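Local coordinates for protein CurD (Moorea producens 3L, PDB 5KP7) that probably catalyses hydroxymethylglutaryl-CoA synthase-type acyl transfer as a thiolase-like superfamily enzyme, and binds a 4'-phosphopantetheine group, at residues D184-S192 with N229-A237; Y218-C226 with S349-E357. The protein carries 3 engineered substitutions. One frame throughout, in Å; residues are numbered along the deposited sequence.

In the fold
Two neighbouring contacts, their centres about 16 Å apart, illustrate how a binding site is framed by joined loops. Contact 1 lines part of the 4'-phosphopantetheine pocket and touches the ligand directly, through Phe-187, Pro-190, Ser-191 and Ala-237. Contact 2 lies behind it: the Tyr-350 side chain is about 4 Å from the ligand, and Asp-224 hydrogen-bonds Ser-240, a pocket residue. Their segments alternate along the chain, and the short antiparallel strands 225-226 and 234-235 tie the two contacts together. Within that pair Ala-234 O lies 2.8 Å from Cys-226 N, and just beside it Asp-236 N lies 2.8 Å from Asp-224 O, both probable hydrogen bonds.

Contact 1 (D184-S192 with N229-A237); sequences DWSFAEPSS and NPDSEAGDA. With PNS (4'-phosphopantetheine), chain E.
Phe-187 lays its ring across the Glu-233 side chain at about a right angle, with CZ 4.0 Å from Glu-233 CG. Its CG stands between the backbone N and the carbonyl carbon (chi1 78°), which swings the ring toward 229-237 and slots it between Ala-188 CB over one face and Gly-235 O over the other. On the CD2 side the ring meets Ala-237 CB at 3.9 Å, and CE2 lies 3.8 Å from C38 of the 4'-phosphopantetheine. The same residue grips the ligand by its backbone, Phe-187 O accepting from PNS O33 at 2.6 Å, while Ser-191 OG accepts from PNS N36 at 2.9 Å. Replacing the ring with an alanine here would probably open a gap between Glu-233 and Ala-237 and strip the ligand's C38 of its contact with the ring. Farther along, the Trp-185 edge brings CD1 3.8 Å from Ser-232 OG, and waters stitch the outer side: one bridges Asp-184 O to Gly-235 N, another Asp-184 OD2 to Asn-229 ND2. Glu-233 N is buried without a partner. Trp-185 also stacks with Phe-172 and Tyr-183. The loop 184-192, between strands 161-168 and 195-202, thus leans on strand 234-235, which pairs with strand 225-226 and leads through the N-cap Asp-236 into helix 237-258.

Contact 2 (Y218-C226 with S349-E357); sequences YGYEVMDTC and SYGSGCCSE
Tyr-218 to Val-222 runs antiparallel to Gly-353 to Ser-356, with Cys-354 N donating to Tyr-220 O at 2.8 Å and Val-222 N to Gly-353 O at 3.1 Å, beside the cis peptide that precedes Cys-354. Gly-219 fits this close approach because a CB there would clash with Cys-354 O. At Tyr-220 the ring folds back over the partner chain, its CG between the backbone N and the carbonyl carbon (chi1 51°), and Cys-354 SG sits over one face, 3.6 Å from the centroid of the Tyr-220 ring and 16° off its normal: a sulfur-aromatic contact. Val-222 CG1 packs 3.8 Å from Cys-354 CB, flanking the same cysteine. Nearer the strand ends, Ser-356 OG donates to Tyr-218 O at 2.8 Å, in the carbonyl plane and on a lone pair.

The buried Asp-224 carboxylate gathers donors at the hairpin turn. Its OD1 takes Gly-353 N at 2.9 Å on the syn lone pair, and its OD2 takes Tyr-350 OH at 2.7 Å from 44° above the carboxylate plane, while lying at the edge of the tyrosine ring. Ser-352 OG sits between Asp-224 OD2 and Thr-225 OG1, 2.9 Å from the latter. Both carboxylate oxygens are thereby engaged, which fixes the rotation of the group and ties 218-226 to the turn. Ser-240 OG is a further partner of OD2, and Ser-243 OG binds the hydroxyls of both Tyr-220 and Tyr-350. Tyr-220 also packs on an apolar side chain of another protein's chain.

Strand 208-219 and its loop thus run antiparallel along the edge of the 343-351/355-363 hairpin, in the mixed sheet of the thiolase-like fold; helix 237-258 supplies Ser-240 and Ser-243 and packs against Tyr-218, Ser-352 and Ser-356.

Contact 1 (D184-S192 with N229-A237)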
ATOM      1  N   ASP A 184     -13.806  15.454   0.329  1.00 52.51           N
ATOM      2  CA  ASP A 184     -13.887  14.118  -0.314  1.00 50.39           C
ATOM      3  C   ASP A 184     -12.858  13.146   0.297  1.00 48.37           C
ATOM      4  O   ASP A 184     -13.127  11.948   0.462  1.00 46.43           O
ATOM      5  CB  ASP A 184     -13.638  14.205  -1.841  1.00 50.61           C
ATOM      6  CG  ASP A 184     -14.795  14.870  -2.628  1.00 52.65           C
ATOM      7  OD1 ASP A 184     -15.874  15.169  -2.051  1.00 53.68           O
ATOM      8  OD2 ASP A 184     -14.610  15.091  -3.852  1.00 49.63           O
ATOM      9  N   TRP A 185     -11.678  13.684   0.626  1.00 46.58           N
ATOM     10  CA  TRP A 185     -10.567  12.898   1.196  1.00 45.60           C
ATOM     11  C   TRP A 185     -10.616  12.641   2.725  1.00 46.23           C
ATOM     12  O   TRP A 185      -9.789  11.867   3.239  1.00 44.56           O
ATOM     13  CB  TRP A 185      -9.203  13.520   0.797  1.00 45.06           C
ATOM     14  CG  TRP A 185      -9.043  14.990   1.111  1.00 45.79           C
ATOM     15  CD1 TRP A 185      -9.216  16.041   0.237  1.00 46.09           C
ATOM     16  CD2 TRP A 185      -8.682  15.582   2.378  1.00 45.79           C
ATOM     17  NE1 TRP A 185      -8.984  17.239   0.883  1.00 46.18           N
ATOM     18  CE2 TRP A 185      -8.646  16.990   2.189  1.00 46.26           C
ATOM     19  CE3 TRP A 185      -8.369  15.063   3.645  1.00 46.33           C
ATOM     20  CZ2 TRP A 185      -8.317  17.887   3.233  1.00 46.49           C
ATOM     21  CZ3 TRP A 185      -8.038  15.961   4.690  1.00 46.07           C
ATOM     22  CH2 TRP A 185      -8.020  17.357   4.467  1.00 46.89           C
ATOM     23  N   SER A 186     -11.587  13.217   3.450  1.00 46.82           N
ATOM     24  CA  SER A 186     -11.579  13.148   4.928  1.00 47.88           C
ATOM     25  C   SER A 186     -11.526  11.707   5.473  1.00 47.97           C
ATOM     26  O   SER A 186     -10.852  11.460   6.482  1.00 49.69           O
ATOM     27  CB  SER A 186     -12.770  13.903   5.531  1.00 50.00           C
ATOM     28  OG  SER A 186     -12.629  15.303   5.315  1.00 52.54           O
ATOM     29  N   PHE A 187     -12.194  10.770   4.786  1.00 46.16           N
ATOM     30  CA  PHE A 187     -12.177   9.333   5.168  1.00 45.27           C
ATOM     31  C   PHE A 187     -10.735   8.753   5.211  1.00 43.79           C
ATOM     32  O   PHE A 187     -10.451   7.819   5.975  1.00 44.49           O
ATOM     33  CB  PHE A 187     -13.101   8.477   4.242  1.00 45.16           C
ATOM     34  CG  PHE A 187     -12.508   8.162   2.872  1.00 44.95           C
ATOM     35  CD1 PHE A 187     -12.482   9.127   1.865  1.00 43.99           C
ATOM     36  CD2 PHE A 187     -11.975   6.899   2.586  1.00 43.91           C
ATOM     37  CE1 PHE A 187     -11.938   8.850   0.616  1.00 42.20           C
ATOM     38  CE2 PHE A 187     -11.432   6.619   1.332  1.00 43.58           C
ATOM     39  CZ  PHE A 187     -11.411   7.595   0.354  1.00 42.89           C
ATOM     40  N   ALA A 188      -9.841   9.306   4.393  1.00 40.07           N
ATOM     41  CA  ALA A 188      -8.501   8.772   4.215  1.00 37.78           C
ATOM     42  C   ALA A 188      -7.385   9.482   5.007  1.00 36.30           C
ATOM     43  O   ALA A 188      -6.235   9.046   4.910  1.00 34.86           O
ATOM     44  CB  ALA A 188      -8.161   8.768   2.735  1.00 37.84           C
ATOM     45  N   GLU A 189      -7.693  10.521   5.789  1.00 35.28           N
ATOM     46  CA  GLU A 189      -6.624  11.308   6.432  1.00 35.05           C
ATOM     47  C   GLU A 189      -5.703  10.489   7.349  1.00 33.41           C
ATOM     48  O   GLU A 189      -4.483  10.554   7.233  1.00 31.55           O
ATOM     49  CB  GLU A 189      -7.173  12.515   7.189  1.00 37.50           C
ATOM     50  CG  GLU A 189      -6.076  13.451   7.649  1.00 38.86           C
ATOM     51  CD  GLU A 189      -6.600  14.645   8.390  1.00 41.77           C
ATOM     52  OE1 GLU A 189      -7.837  14.685   8.629  1.00 43.75           O
ATOM     53  OE2 GLU A 189      -5.774  15.512   8.766  1.00 41.10           O
ATOM     54  N   PRO A 190      -6.288   9.703   8.248  1.00 32.86           N
ATOM     55  CA  PRO A 190      -5.454   8.910   9.138  1.00 31.81           C
ATOM     56  C   PRO A 190      -4.539   7.908   8.426  1.00 29.70           C
ATOM     57  O   PRO A 190      -3.457   7.642   8.921  1.00 27.95           O
ATOM     58  CB  PRO A 190      -6.478   8.151   9.985  1.00 33.38           C
ATOM     59  CG  PRO A 190      -7.737   8.936   9.866  1.00 33.85           C
ATOM     60  CD  PRO A 190      -7.730   9.480   8.493  1.00 33.21           C
ATOM     61  N   SER A 191      -4.970   7.379   7.288  1.00 28.88           N
ATOM     62  CA  SER A 191      -4.292   6.276   6.664  1.00 28.74           C
ATOM     63  C   SER A 191      -3.358   6.665   5.537  1.00 29.02           C
ATOM     64  O   SER A 191      -2.574   5.848   5.113  1.00 28.85           O
ATOM     65  CB  SER A 191      -5.300   5.231   6.162  1.00 28.81           C
ATOM     66  OG  SER A 191      -6.252   5.788   5.289  1.00 28.90           O
ATOM     67  N   SER A 192      -3.467   7.875   5.014  1.00 29.07           N
ATOM     68  CA  SER A 192      -2.817   8.191   3.731  1.00 29.83           C
ATOM     69  C   SER A 192      -1.415   8.784   3.980  1.00 28.31           C
ATOM     70  O   SER A 192      -1.295   9.903   4.472  1.00 29.45           O
ATOM     71  CB  SER A 192      -3.706   9.135   2.944  1.00 31.92           C
ATOM     72  OG  SER A 192      -4.791   8.407   2.369  1.00 34.82           O
ATOM     73  N   ASN A 229     -10.163  14.356  -9.014  1.00 26.42           N
ATOM     74  CA  ASN A 229      -9.593  15.694  -8.972  1.00 29.20           C
ATOM     75  C   ASN A 229      -8.168  15.596  -8.442  1.00 29.50           C
ATOM     76  O   ASN A 229      -7.808  14.645  -7.746  1.00 29.20           O
ATOM     77  CB  ASN A 229     -10.368  16.597  -8.020  1.00 32.49           C
ATOM     78  CG  ASN A 229     -11.817  16.767  -8.404  1.00 34.98           C
ATOM     79  OD1 ASN A 229     -12.126  17.493  -9.340  1.00 38.57           O
ATOM     80  ND2 ASN A 229     -12.716  16.159  -7.624  1.00 36.89           N
ATOM     81  N   PRO A 230      -7.337  16.587  -8.788  1.00 31.70           N
ATOM     82  CA  PRO A 230      -5.995  16.574  -8.230  1.00 32.54           C
ATOM     83  C   PRO A 230      -5.992  16.730  -6.720  1.00 33.38           C
ATOM     84  O   PRO A 230      -6.920  17.323  -6.144  1.00 34.58           O
ATOM     85  CB  PRO A 230      -5.322  17.801  -8.873  1.00 32.77           C
ATOM     86  CG  PRO A 230      -6.236  18.336  -9.895  1.00 33.28           C
ATOM     87  CD  PRO A 230      -7.610  17.755  -9.635  1.00 32.28           C
ATOM     88  N   ASP A 231      -4.965  16.187  -6.097  1.00 34.85           N
ATOM     89  CA  ASP A 231      -4.653  16.446  -4.698  1.00 36.72           C
ATOM     90  C   ASP A 231      -5.830  16.019  -3.832  1.00 39.24           C
ATOM     91  O   ASP A 231      -6.252  16.730  -2.922  1.00 41.38           O
ATOM     92  CB  ASP A 231      -4.300  17.920  -4.487  1.00 36.49           C
ATOM     93  CG  ASP A 231      -3.073  18.371  -5.309  1.00 36.31           C
ATOM     94  OD1 ASP A 231      -2.031  17.684  -5.316  1.00 36.83           O
ATOM     95  OD2 ASP A 231      -3.157  19.439  -5.924  1.00 34.90           O
ATOM     96  N   SER A 232      -6.385  14.851  -4.156  1.00 39.48           N
ATOM     97  CA  SER A 232      -7.677  14.455  -3.596  1.00 41.00           C
ATOM     98  C   SER A 232      -7.948  12.980  -3.844  1.00 40.72           C
ATOM     99  O   SER A 232      -7.261  12.340  -4.635  1.00 40.22           O
ATOM    100  CB  SER A 232      -8.807  15.292  -4.214  1.00 41.53           C
ATOM    101  OG  SER A 232      -9.936  15.237  -3.367  1.00 45.55           O
ATOM    102  N   GLU A 233      -8.949  12.455  -3.147  1.00 40.16           N
ATOM    103  CA  GLU A 233      -9.414  11.077  -3.315  1.00 39.33           C
ATOM    104  C   GLU A 233     -10.897  11.065  -2.948  1.00 37.91           C
ATOM    105  O   GLU A 233     -11.287  11.817  -2.051  1.00 38.43           O
ATOM    106  CB  GLU A 233      -8.633  10.120  -2.422  1.00 41.91           C
ATOM    107  CG  GLU A 233      -9.013   8.654  -2.621  1.00 44.50           C
ATOM    108  CD  GLU A 233      -8.112   7.670  -1.884  1.00 46.95           C
ATOM    109  OE1 GLU A 233      -7.513   8.040  -0.858  1.00 46.79           O
ATOM    110  OE2 GLU A 233      -8.032   6.501  -2.332  1.00 50.79           O
ATOM    111  N   ALA A 234     -11.702  10.255  -3.649  1.00 35.19           N
ATOM    112  CA  ALA A 234     -13.145  10.098  -3.394  1.00 35.92           C
ATOM    113  C   ALA A 234     -13.488   8.614  -3.293  1.00 35.68           C
ATOM    114  O   ALA A 234     -12.813   7.772  -3.872  1.00 33.88           O
ATOM    115  CB  ALA A 234     -13.973  10.733  -4.497  1.00 36.17           C
ATOM    116  N   GLY A 235     -14.538   8.273  -2.556  1.00 36.80           N
ATOM    117  CA  GLY A 235     -15.005   6.888  -2.607  1.00 36.77           C
ATOM    118  C   GLY A 235     -15.688   6.385  -1.369  1.00 36.80           C
ATOM    119  O   GLY A 235     -15.892   7.133  -0.413  1.00 35.84           O
ATOM    120  N   ASP A 236     -16.034   5.097  -1.435  1.00 35.63           N
ATOM    121  CA  ASP A 236     -16.731   4.394  -0.376  1.00 35.00           C
ATOM    122  C   ASP A 236     -15.750   3.348   0.124  1.00 33.88           C
ATOM    123  O   ASP A 236     -15.567   2.315  -0.508  1.00 32.08           O
ATOM    124  CB  ASP A 236     -17.975   3.732  -0.952  1.00 36.61           C
ATOM    125  CG  ASP A 236     -18.744   2.931   0.079  1.00 37.81           C
ATOM    126  OD1 ASP A 236     -18.229   2.650   1.167  1.00 37.32           O
ATOM    127  OD2 ASP A 236     -19.889   2.569  -0.209  1.00 42.00           O
ATOM    128  N   ALA A 237     -15.104   3.639   1.239  1.00 33.95           N
ATOM    129  CA  ALA A 237     -14.122   2.736   1.801  1.00 33.69           C
ATOM    130  C   ALA A 237     -14.701   1.359   2.178  1.00 32.50           C
ATOM    131  O   ALA A 237     -13.988   0.365   2.101  1.00 31.31           O
ATOM    132  CB  ALA A 237     -13.476   3.364   3.015  1.00 35.41           C
TER
HETATM  133  O23 PNS E 100     -12.515   1.931  11.009  1.00 38.20           O
HETATM  134  P24 PNS E 100     -13.121   2.593   9.794  1.00 37.23           P
HETATM  135  O26 PNS E 100     -14.302   3.524   9.966  1.00 40.51           O
HETATM  136  O27 PNS E 100     -12.002   3.503   9.042  1.00 40.99           O
HETATM  137  C28 PNS E 100     -10.699   3.010   8.759  1.00 39.87           C
HETATM  138  C29 PNS E 100      -9.640   4.100   8.937  1.00 38.85           C
HETATM  139  C30 PNS E 100      -8.260   3.718   8.426  1.00 38.85           C
HETATM  140  C31 PNS E 100      -9.992   5.292   9.861  1.00 38.01           C
HETATM  141  C32 PNS E 100     -10.014   5.042   7.679  1.00 39.92           C
HETATM  142  O33 PNS E 100      -9.145   6.205   7.574  1.00 35.92           O
HETATM  143  C34 PNS E 100     -10.035   4.480   6.272  1.00 42.86           C
HETATM  144  O35 PNS E 100     -11.021   3.878   5.857  1.00 43.33           O
HETATM  145  N36 PNS E 100      -8.908   4.597   5.571  1.00 43.80           N
HETATM  146  C37 PNS E 100      -8.593   3.711   4.472  1.00 44.93           C
HETATM  147  C38 PNS E 100      -9.195   4.096   3.145  1.00 47.82           C
HETATM  148  C39 PNS E 100      -8.700   3.023   2.205  1.00 51.09           C
HETATM  149  O40 PNS E 100      -7.654   3.192   1.591  1.00 50.70           O
HETATM  150  N41 PNS E 100      -9.435   1.909   2.135  1.00 49.41           N
HETATM  151  C42 PNS E 100      -9.028   0.823   1.271  1.00 49.87           C
HETATM  152  C43 PNS E 100      -9.799  -0.453   1.534  1.00 49.35           C
HETATM  153  S44 PNS E 100      -9.208  -1.620   0.294  1.00 48.39           S
HETATM  154  O   HOH W   1     -15.278  10.401  -0.607  1.00 46.45           O
HETATM  155  O   HOH W   2     -12.312  14.476  -5.337  1.00 47.38           O

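Contact 2 (Y218-C226 with S349-E357)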
ATOM      1  N   TYR A 218      -6.927 -10.511 -11.318  1.00 21.57           N
ATOM      2  CA  TYR A 218      -8.384 -10.388 -11.312  1.00 22.32           C
ATOM      3  C   TYR A 218      -8.750  -8.915 -11.180  1.00 21.61           C
ATOM      4  O   TYR A 218      -8.263  -8.201 -10.303  1.00 21.24           O
ATOM      5  CB  TYR A 218      -8.948 -11.207 -10.143  1.00 23.50           C
ATOM      6  CG  TYR A 218     -10.438 -11.365 -10.120  1.00 24.56           C
ATOM      7  CD1 TYR A 218     -11.072 -12.326 -10.905  1.00 25.86           C
ATOM      8  CD2 TYR A 218     -11.224 -10.568  -9.290  1.00 25.03           C
ATOM      9  CE1 TYR A 218     -12.456 -12.471 -10.875  1.00 27.03           C
ATOM     10  CE2 TYR A 218     -12.594 -10.737  -9.234  1.00 26.37           C
ATOM     11  CZ  TYR A 218     -13.198 -11.671 -10.022  1.00 27.28           C
ATOM     12  OH  TYR A 218     -14.575 -11.823  -9.927  1.00 29.73           O
ATOM     13  N   GLY A 219      -9.658  -8.450 -12.031  1.00 21.44           N
ATOM     14  CA  GLY A 219     -10.079  -7.077 -11.967  1.00 21.13           C
ATOM     15  C   GLY A 219     -11.382  -6.880 -12.726  1.00 21.46           C
ATOM     16  O   GLY A 219     -11.810  -7.741 -13.514  1.00 21.88           O
ATOM     17  N   TYR A 220     -12.002  -5.741 -12.457  1.00 21.38           N
ATOM     18  CA  TYR A 220     -13.292  -5.372 -13.006  1.00 22.26           C
ATOM     19  C   TYR A 220     -13.518  -3.904 -12.663  1.00 21.87           C
ATOM     20  O   TYR A 220     -12.903  -3.386 -11.721  1.00 21.03           O
ATOM     21  CB  TYR A 220     -14.421  -6.254 -12.449  1.00 23.55           C
ATOM     22  CG  TYR A 220     -14.401  -6.314 -10.944  1.00 24.11           C
ATOM     23  CD1 TYR A 220     -13.628  -7.250 -10.297  1.00 24.69           C
ATOM     24  CD2 TYR A 220     -15.127  -5.401 -10.170  1.00 25.19           C
ATOM     25  CE1 TYR A 220     -13.550  -7.280  -8.917  1.00 25.06           C
ATOM     26  CE2 TYR A 220     -15.049  -5.432  -8.770  1.00 25.77           C
ATOM     27  CZ  TYR A 220     -14.261  -6.369  -8.164  1.00 26.01           C
ATOM     28  OH  TYR A 220     -14.156  -6.489  -6.764  1.00 28.05           O
ATOM     29  N   GLU A 221     -14.389  -3.236 -13.423  1.00 21.98           N
ATOM     30  CA  GLU A 221     -14.674  -1.836 -13.130  1.00 22.19           C
ATOM     31  C   GLU A 221     -15.587  -1.708 -11.890  1.00 22.47           C
ATOM     32  O   GLU A 221     -16.669  -2.312 -11.826  1.00 23.25           O
ATOM     33  CB  GLU A 221     -15.306  -1.133 -14.327  1.00 22.76           C
ATOM     34  CG  GLU A 221     -15.266   0.377 -14.250  1.00 23.67           C
ATOM     35  CD  GLU A 221     -16.363   0.978 -13.398  1.00 24.87           C
ATOM     36  OE1 GLU A 221     -17.554   0.686 -13.658  1.00 26.99           O
ATOM     37  OE2 GLU A 221     -16.055   1.766 -12.486  1.00 25.27           O
ATOM     38  N   VAL A 222     -15.131  -0.931 -10.921  1.00 22.12           N
ATOM     39  CA  VAL A 222     -15.884  -0.672  -9.673  1.00 23.01           C
ATOM     40  C   VAL A 222     -15.515   0.720  -9.150  1.00 23.39           C
ATOM     41  O   VAL A 222     -14.348   1.117  -9.228  1.00 22.58           O
ATOM     42  CB  VAL A 222     -15.612  -1.774  -8.634  1.00 23.05           C
ATOM     43  CG1 VAL A 222     -14.140  -1.875  -8.285  1.00 22.87           C
ATOM     44  CG2 VAL A 222     -16.462  -1.597  -7.355  1.00 23.93           C
ATOM     45  N   MET A 223     -16.496   1.444  -8.622  1.00 24.94           N
ATOM     46  CA  MET A 223     -16.230   2.785  -8.081  1.00 26.48           C
ATOM     47  C   MET A 223     -15.959   2.759  -6.592  1.00 26.98           C
ATOM     48  O   MET A 223     -16.621   3.457  -5.810  1.00 28.18           O
ATOM     49  CB  MET A 223     -17.417   3.709  -8.413  1.00 28.44           C
ATOM     50  CG  MET A 223     -17.504   4.005  -9.891  1.00 29.65           C
ATOM     51  SD  MET A 223     -16.143   4.930 -10.579  1.00 30.97           S
ATOM     52  CE  MET A 223     -16.228   6.480  -9.682  1.00 32.15           C
ATOM     53  N   ASP A 224     -14.966   1.974  -6.178  1.00 26.00           N
ATOM     54  CA  ASP A 224     -14.667   1.867  -4.764  1.00 26.34           C
ATOM     55  C   ASP A 224     -13.947   3.075  -4.226  1.00 28.01           C
ATOM     56  O   ASP A 224     -14.389   3.694  -3.242  1.00 30.37           O
ATOM     57  CB  ASP A 224     -13.989   0.553  -4.389  1.00 25.41           C
ATOM     58  CG  ASP A 224     -12.678   0.286  -5.082  1.00 24.70           C
ATOM     59  OD1 ASP A 224     -12.495   0.624  -6.274  1.00 23.05           O
ATOM     60  OD2 ASP A 224     -11.845  -0.383  -4.414  1.00 24.57           O
ATOM     61  N   THR A 225     -12.861   3.440  -4.856  1.00 27.35           N
ATOM     62  CA  THR A 225     -12.280   4.751  -4.605  1.00 28.42           C
ATOM     63  C   THR A 225     -11.716   5.210  -5.919  1.00 28.49           C
ATOM     64  O   THR A 225     -11.414   4.379  -6.782  1.00 28.35           O
ATOM     65  CB  THR A 225     -11.140   4.775  -3.572  1.00 29.55           C
ATOM     66  OG1 THR A 225      -9.950   4.291  -4.141  1.00 31.39           O
ATOM     67  CG2 THR A 225     -11.431   4.008  -2.298  1.00 30.29           C
ATOM     68  N   CYS A 226     -11.562   6.522  -6.053  1.00 27.74           N
ATOM     69  CA  CYS A 226     -10.964   7.075  -7.282  1.00 27.41           C
ATOM     70  C   CYS A 226     -10.363   8.439  -6.927  1.00 25.88           C
ATOM     71  O   CYS A 226     -10.448   8.883  -5.784  1.00 24.47           O
ATOM     72  CB  CYS A 226     -12.016   7.176  -8.389  1.00 29.49           C
ATOM     73  SG  CYS A 226     -13.387   8.233  -7.966  1.00 35.96           S
ATOM     74  N   SER A 349      -1.330  -7.926  -4.433  1.00 20.79           N
ATOM     75  CA  SER A 349      -1.498  -6.539  -4.831  1.00 20.52           C
ATOM     76  C   SER A 349      -2.937  -6.233  -5.165  1.00 20.28           C
ATOM     77  O   SER A 349      -3.597  -7.025  -5.837  1.00 20.36           O
ATOM     78  CB  SER A 349      -0.640  -6.289  -6.091  1.00 20.93           C
ATOM     79  OG  SER A 349      -0.742  -4.950  -6.479  1.00 21.54           O
ATOM     80  N   TYR A 350      -3.428  -5.082  -4.727  1.00 20.22           N
ATOM     81  CA  TYR A 350      -4.785  -4.583  -5.069  1.00 20.29           C
ATOM     82  C   TYR A 350      -4.675  -3.122  -5.432  1.00 20.13           C
ATOM     83  O   TYR A 350      -3.927  -2.389  -4.788  1.00 20.53           O
ATOM     84  CB  TYR A 350      -5.752  -4.684  -3.886  1.00 20.52           C
ATOM     85  CG  TYR A 350      -7.145  -4.170  -4.182  1.00 20.62           C
ATOM     86  CD1 TYR A 350      -8.031  -4.921  -4.942  1.00 20.96           C
ATOM     87  CD2 TYR A 350      -7.566  -2.914  -3.757  1.00 20.70           C
ATOM     88  CE1 TYR A 350      -9.296  -4.465  -5.265  1.00 21.09           C
ATOM     89  CE2 TYR A 350      -8.841  -2.458  -4.059  1.00 20.88           C
ATOM     90  CZ  TYR A 350      -9.699  -3.233  -4.815  1.00 21.02           C
ATOM     91  OH  TYR A 350     -10.948  -2.773  -5.135  1.00 21.37           O
ATOM     92  N   GLY A 351      -5.422  -2.684  -6.446  1.00 19.89           N
ATOM     93  CA  GLY A 351      -5.589  -1.275  -6.685  1.00 19.97           C
ATOM     94  C   GLY A 351      -7.062  -1.007  -6.914  1.00 20.14           C
ATOM     95  O   GLY A 351      -7.706  -1.737  -7.689  1.00 20.37           O
ATOM     96  N   SER A 352      -7.602   0.018  -6.262  1.00 20.07           N
ATOM     97  CA  SER A 352      -9.007   0.421  -6.485  1.00 20.87           C
ATOM     98  C   SER A 352      -9.307   0.657  -7.961  1.00 20.54           C
ATOM     99  O   SER A 352      -8.408   1.056  -8.743  1.00 20.35           O
ATOM    100  CB  SER A 352      -9.297   1.715  -5.740  1.00 22.41           C
ATOM    101  OG  SER A 352      -9.214   1.471  -4.366  1.00 25.15           O
ATOM    102  N   GLY A 353     -10.538   0.380  -8.358  1.00 20.24           N
ATOM    103  CA  GLY A 353     -10.989   0.713  -9.698  1.00 20.21           C
ATOM    104  C   GLY A 353     -11.451  -0.367 -10.655  1.00 20.03           C
ATOM    105  O   GLY A 353     -12.250  -0.017 -11.533  1.00 20.02           O
ATOM    106  N   CYS A 354     -10.982  -1.613 -10.621  1.00 20.03           N
ATOM    107  CA  CYS A 354      -9.937  -2.183  -9.769  1.00 20.01           C
ATOM    108  C   CYS A 354      -9.131  -3.227 -10.572  1.00 20.21           C
ATOM    109  O   CYS A 354      -9.592  -3.704 -11.623  1.00 20.49           O
ATOM    110  CB  CYS A 354     -10.526  -2.883  -8.515  1.00 20.44           C
ATOM    111  SG  CYS A 354     -11.298  -4.520  -8.779  1.00 21.54           S
ATOM    112  N   CYS A 355      -7.955  -3.595 -10.060  1.00 19.87           N
ATOM    113  CA  CYS A 355      -7.187  -4.734 -10.584  1.00 20.20           C
ATOM    114  C   CYS A 355      -6.355  -5.302  -9.426  1.00 20.10           C
ATOM    115  O   CYS A 355      -6.078  -4.604  -8.449  1.00 20.03           O
ATOM    116  CB  CYS A 355      -6.316  -4.342 -11.784  1.00 20.45           C
ATOM    117  SG  CYS A 355      -5.776  -5.765 -12.766  1.00 21.76           S
ATOM    118  N   SER A 356      -5.988  -6.566  -9.517  1.00 20.07           N
ATOM    119  CA  SER A 356      -5.265  -7.247  -8.468  1.00 20.21           C
ATOM    120  C   SER A 356      -4.431  -8.385  -9.027  1.00 20.55           C
ATOM    121  O   SER A 356      -4.701  -8.883 -10.113  1.00 20.43           O
ATOM    122  CB  SER A 356      -6.237  -7.780  -7.411  1.00 20.51           C
ATOM    123  OG  SER A 356      -7.001  -8.887  -7.901  1.00 21.07           O
ATOM    124  N   GLU A 357      -3.436  -8.800  -8.248  1.00 20.53           N
ATOM    125  CA  GLU A 357      -2.553  -9.874  -8.646  1.00 21.23           C
ATOM    126  C   GLU A 357      -1.950 -10.553  -7.446  1.00 21.38           C
ATOM    127  O   GLU A 357      -1.576  -9.890  -6.480  1.00 21.24           O
ATOM    128  CB  GLU A 357      -1.448  -9.351  -9.575  1.00 21.41           C
ATOM    129  CG  GLU A 357      -0.544 -10.406 -10.166  1.00 22.39           C
ATOM    130  CD  GLU A 357       0.187  -9.994 -11.436  1.00 22.74           C
ATOM    131  OE1 GLU A 357       1.113 -10.737 -11.816  1.00 23.67           O
ATOM    132  OE2 GLU A 357      -0.192  -8.993 -12.104  1.00 22.90           O
TER
HETATM  133  O   HOH W   3      -9.112   3.932  -8.843  1.00 26.64           O